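GH26C (Muricauda sp. MAR_2010_75, PDB 6Q78) probably hydrolyses internal beta-1,4-mannosidic linkages in mannans, as a family 26 glycoside hydrolase built on a TIM barrel. Local coordinates at residues R284-D288 with D289-I293; I403-D406 with D407-E410. All coordinates share one frame; numbering follows the deposited sequence.

Contact 1 (R284-D288 with D289-I293); sequences RYPGD and DFVDI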
loop_
_atom_site.group_PDB
_atom_site.type_symbol
_atom_site.label_atom_id
_atom_site.label_comp_id
_atom_site.label_asym_id
_atom_site.label_seq_id
_atom_site.Cartn_x
_atom_site.Cartn_y
_atom_site.Cartn_z
ATOM N N ARG A 284 -11.895 -13.813 -2.041
ATOM C CA ARG A 284 -12.397 -12.967 -0.956
ATOM C C ARG A 284 -12.551 -11.511 -1.378
ATOM O O ARG A 284 -12.561 -10.621 -0.519
ATOM C CB ARG A 284 -11.500 -13.090 0.284
ATOM C CG ARG A 284 -11.548 -14.490 0.860
ATOM C CD ARG A 284 -10.641 -14.744 2.096
ATOM N NE ARG A 284 -10.901 -16.117 2.510
ATOM C CZ ARG A 284 -11.222 -16.524 3.728
ATOM N NH1 ARG A 284 -11.248 -15.665 4.736
ATOM N NH2 ARG A 284 -11.519 -17.810 3.931
ATOM N N TYR A 285 -12.645 -11.258 -2.685
ATOM C CA TYR A 285 -12.816 -9.899 -3.192
ATOM C C TYR A 285 -14.213 -9.392 -2.861
ATOM O O TYR A 285 -15.212 -10.109 -3.078
ATOM C CB TYR A 285 -12.589 -9.943 -4.694
ATOM C CG TYR A 285 -12.757 -8.645 -5.452
ATOM C CD1 TYR A 285 -11.791 -7.644 -5.392
ATOM C CD2 TYR A 285 -13.873 -8.442 -6.254
ATOM C CE1 TYR A 285 -11.953 -6.454 -6.119
ATOM C CE2 TYR A 285 -14.050 -7.272 -6.976
ATOM C CZ TYR A 285 -13.086 -6.282 -6.896
ATOM O OH TYR A 285 -13.239 -5.114 -7.640
ATOM N N PRO A 286 -14.328 -8.196 -2.276
ATOM C CA PRO A 286 -15.626 -7.723 -1.802
ATOM C C PRO A 286 -16.493 -7.060 -2.853
ATOM O O PRO A 286 -17.625 -6.684 -2.537
ATOM C CB PRO A 286 -15.246 -6.724 -0.708
ATOM C CG PRO A 286 -13.951 -6.157 -1.202
ATOM C CD PRO A 286 -13.219 -7.358 -1.775
ATOM N N GLY A 287 -16.027 -6.930 -4.089
ATOM C CA GLY A 287 -16.898 -6.360 -5.091
ATOM C C GLY A 287 -16.355 -5.097 -5.699
ATOM O O GLY A 287 -15.668 -4.330 -5.030
ATOM N N ASP A 288 -16.723 -4.858 -6.966
ATOM C CA ASP A 288 -16.229 -3.685 -7.680
ATOM C C ASP A 288 -16.700 -2.379 -7.050
ATOM O O ASP A 288 -16.058 -1.346 -7.243
ATOM C CB ASP A 288 -16.717 -3.717 -9.137
ATOM C CG ASP A 288 -16.066 -4.817 -9.980
ATOM O OD1 ASP A 288 -15.023 -5.378 -9.597
ATOM O OD2 ASP A 288 -16.628 -5.109 -11.076
ATOM N N ASP A 289 -17.832 -2.385 -6.340
ATOM C CA ASP A 289 -18.288 -1.180 -5.638
ATOM C C ASP A 289 -17.452 -0.841 -4.404
ATOM O O ASP A 289 -17.696 0.199 -3.775
ATOM C CB ASP A 289 -19.752 -1.341 -5.197
ATOM C CG ASP A 289 -20.701 -1.413 -6.365
ATOM O OD1 ASP A 289 -21.841 -1.874 -6.170
ATOM O OD2 ASP A 289 -20.299 -1.013 -7.473
ATOM N N PHE A 290 -16.477 -1.666 -4.053
ATOM C CA PHE A 290 -15.765 -1.526 -2.792
ATOM C C PHE A 290 -14.257 -1.411 -2.946
ATOM O O PHE A 290 -13.572 -1.195 -1.945
ATOM C CB PHE A 290 -16.108 -2.728 -1.891
ATOM C CG PHE A 290 -17.529 -2.745 -1.457
ATOM C CD1 PHE A 290 -17.956 -1.931 -0.413
ATOM C CD2 PHE A 290 -18.470 -3.510 -2.137
ATOM C CE1 PHE A 290 -19.294 -1.908 -0.035
ATOM C CE2 PHE A 290 -19.802 -3.503 -1.736
ATOM C CZ PHE A 290 -20.211 -2.694 -0.698
ATOM N N VAL A 291 -13.723 -1.507 -4.162
ATOM C CA VAL A 291 -12.277 -1.554 -4.371
ATOM C C VAL A 291 -11.933 -0.610 -5.517
ATOM O O VAL A 291 -12.574 -0.669 -6.574
ATOM C CB VAL A 291 -11.810 -2.981 -4.708
ATOM C CG1 VAL A 291 -10.347 -2.952 -5.120
ATOM C CG2 VAL A 291 -12.022 -3.918 -3.517
ATOM N N ASP A 292 -10.902 0.227 -5.310
ATOM C CA ASP A 292 -10.356 1.095 -6.365
ATOM C C ASP A 292 -9.062 0.550 -6.960
ATOM O O ASP A 292 -8.813 0.689 -8.168
ATOM C CB ASP A 292 -10.021 2.463 -5.787
ATOM C CG ASP A 292 -11.261 3.268 -5.397
ATOM O OD1 ASP A 292 -12.141 3.485 -6.294
ATOM O OD2 ASP A 292 -11.343 3.691 -4.215
ATOM N N ILE A 293 -8.203 -0.005 -6.100
ATOM C CA ILE A 293 -6.887 -0.506 -6.488
ATOM C C ILE A 293 -6.852 -2.004 -6.218
ATOM O O ILE A 293 -7.130 -2.440 -5.096
ATOM C CB ILE A 293 -5.761 0.229 -5.748
ATOM C CG1 ILE A 293 -5.704 1.679 -6.269
ATOM C CG2 ILE A 293 -4.424 -0.540 -5.957
ATOM C CD1 ILE A 293 -5.310 2.740 -5.250
#
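G287 and F290 close a type I beta turn, with F290 N donating to G287 O at 3.0 Å. G287 enters this turn at a positive phi of 120°, where a beta carbon would jam against the preceding carbonyl oxygen and crowd the F290 ring, hence the residue without a side chain. Y285 has CG opposite its backbone N (chi1 178°), so that the ring runs alongside the chain and its hydroxyl reaches D288. This hydroxyl donates to D288 OD1 at 2.7 Å, on the lone pair turned away from the other carboxylate oxygen; the same OD1 also pairs with R327, so that two donors grip one atom. V291 lies obliquely across the tyrosine, CG2 resting 3.6 Å from Y285 CE1. The same methyl meets the proline, 3.8 Å from P286 CG, and a branched valine thus fills the angle between the two rings. The F290 ring lies against the backbone instead: its CD2 comes within 3.3 Å of P286 O, while G287 O lies near the plane of the ring at its edge. P286 O has a proper donor in Q250 of helix 242-259. A phenylalanine at Y285 lacks the hydroxyl, which would probably leave D288 OD1 held by R327 but not from this side, and the carboxylate freer to turn. K329 bonds to D288 O and V291 O, tying the turn to the loop between helix 306-327 and strand 330-336. The whole is a helix-to-strand connection of a TIM barrel, a compact turn that delivers the chain from helix 278-281 into parallel strand 293-298.

Contact 2 (I403-D406 with D407-E410); sequences ILAD and DLPE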
loop_
_atom_site.group_PDB
_atom_site.type_symbol
_atom_site.label_atom_id
_atom_site.label_comp_id
_atom_site.label_asym_id
_atom_site.label_seq_id
_atom_site.Cartn_x
_atom_site.Cartn_y
_atom_site.Cartn_z
ATOM N N ILE A 403 9.021 5.821 -12.438
ATOM C CA ILE A 403 8.746 7.208 -12.028
ATOM C C ILE A 403 9.123 7.370 -10.555
ATOM O O ILE A 403 8.513 6.742 -9.683
ATOM C CB ILE A 403 7.261 7.559 -12.257
ATOM C CG1 ILE A 403 6.925 7.396 -13.742
ATOM C CG2 ILE A 403 6.883 8.955 -11.767
ATOM C CD1 ILE A 403 5.451 7.586 -14.030
ATOM N N LEU A 404 10.109 8.237 -10.273
ATOM C CA LEU A 404 10.452 8.698 -8.927
ATOM C C LEU A 404 9.936 10.132 -8.756
ATOM O O LEU A 404 9.305 10.681 -9.657
ATOM C CB LEU A 404 11.962 8.611 -8.707
ATOM C CG LEU A 404 12.574 7.211 -8.807
ATOM C CD1 LEU A 404 14.100 7.247 -8.628
ATOM C CD2 LEU A 404 11.953 6.260 -7.794
ATOM N N ALA A 405 10.244 10.767 -7.617
ATOM C CA ALA A 405 9.719 12.110 -7.379
ATOM C C ALA A 405 10.082 13.077 -8.498
ATOM O O ALA A 405 9.244 13.863 -8.937
ATOM C CB ALA A 405 10.210 12.672 -6.036
ATOM N N ASP A 406 11.311 13.013 -9.005
ATOM C CA ASP A 406 11.731 14.031 -9.963
ATOM C C ASP A 406 10.909 13.977 -11.234
ATOM O O ASP A 406 10.643 15.035 -11.827
ATOM C CB ASP A 406 13.237 13.973 -10.210
ATOM C CG ASP A 406 14.047 14.582 -9.059
ATOM O OD1 ASP A 406 13.458 15.189 -8.142
ATOM O OD2 ASP A 406 15.291 14.434 -9.043
ATOM N N ASP A 407 10.424 12.795 -11.632
ATOM C CA ASP A 407 9.642 12.731 -12.862
ATOM C C ASP A 407 8.150 12.491 -12.634
ATOM O O ASP A 407 7.426 12.115 -13.565
ATOM C CB ASP A 407 10.262 11.809 -13.917
ATOM C CG ASP A 407 10.567 10.432 -13.408
ATOM O OD1 ASP A 407 10.898 10.288 -12.218
ATOM O OD2 ASP A 407 10.566 9.501 -14.253
ATOM N N LEU A 408 7.654 12.786 -11.433
ATOM C CA LEU A 408 6.230 12.615 -11.202
ATOM C C LEU A 408 5.423 13.572 -12.078
ATOM O O LEU A 408 5.751 14.764 -12.158
ATOM C CB LEU A 408 5.894 12.942 -9.754
ATOM C CG LEU A 408 6.103 11.859 -8.708
ATOM C CD1 LEU A 408 6.108 12.519 -7.327
ATOM C CD2 LEU A 408 5.027 10.744 -8.811
ATOM N N PRO A 409 4.334 13.101 -12.697
ATOM C CA PRO A 409 3.310 14.016 -13.220
ATOM C C PRO A 409 2.682 14.807 -12.084
ATOM O O PRO A 409 2.872 14.501 -10.903
ATOM C CB PRO A 409 2.249 13.065 -13.787
ATOM C CG PRO A 409 2.877 11.727 -13.860
ATOM C CD PRO A 409 3.909 11.693 -12.789
ATOM N N GLU A 410 1.865 15.783 -12.449
ATOM C CA GLU A 410 0.973 16.449 -11.490
ATOM C C GLU A 410 -0.200 15.504 -11.240
ATOM O O GLU A 410 -1.200 15.492 -11.969
ATOM C CB GLU A 410 0.531 17.810 -12.019
ATOM C CG GLU A 410 1.707 18.778 -12.190
ATOM C CD GLU A 410 1.289 20.130 -12.722
ATOM O OE1 GLU A 410 0.339 20.724 -12.178
ATOM O OE2 GLU A 410 1.917 20.602 -13.692
HETATM O O HOH W 1 7.838 16.199 -10.855
#
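D407 folds its carboxylate back over L404, the residue three places before it. Its CG sits between the backbone N and the carbonyl carbon (chi1 53°), a torsion that swings OD1 to L404 N. The bond is 2.9 Å long and bent, 142° at the hydrogen, and the donor meets OD1 on the syn side but 34° out of the carboxylate plane. Aspartate suits the place because its short side chain can reach a backbone N-H of its own turn. Beside this bond the backbone closes on itself twice: L408 N donates almost straight to A405 O at 3.1 Å, while the bond from D407 N to L404 O is weak. D407 OD2 also comes to 3.7 Å from I403 CA. I403 has CG2 set opposite its backbone N, and this one methyl does most of the touching: it lies 3.9 Å from L408 CD2 and 4.2 Å from P409 CD. The other branch of the leucine packs on the turn itself, with L408 CD1 3.6 Å from A405 CA; a forked side chain can serve both neighbours at once. Water 1 donates to L408 O at 2.8 Å and bridges to D406 O, although more acceptors lie in its reach than it has protons. S108 OG bonds to D406 N, joining the turn to the loop before strand 112-116. This is a bend with two successive backbone bonds, the first weak, and an aspartate side chain accepting from the backbone N at its start, just after strand 402-403, which pairs in parallel with strand 81-86 at the margin of the TIM barrel.

Contacts 1 and 2 are separate local turns, met in series along the chain; their centres lie 28 Å apart and their nearest atoms about 14 Å, without touching. They are tied to one parallel sheet from different sides of the barrel: 284-293 leads into strand 293-298, whereas 403-410 follows strand 402-403, which flanks strand 81-86. Contact 1 precedes its strand, and contact 2 lies beside the loop that precedes strand 112-116, so both border the end of the barrel where strands begin. In TIM-barrel glycosidases the catalytic residues sit at the other end, the C-terminal ends of the strands, so neither contact is expected to line the active site.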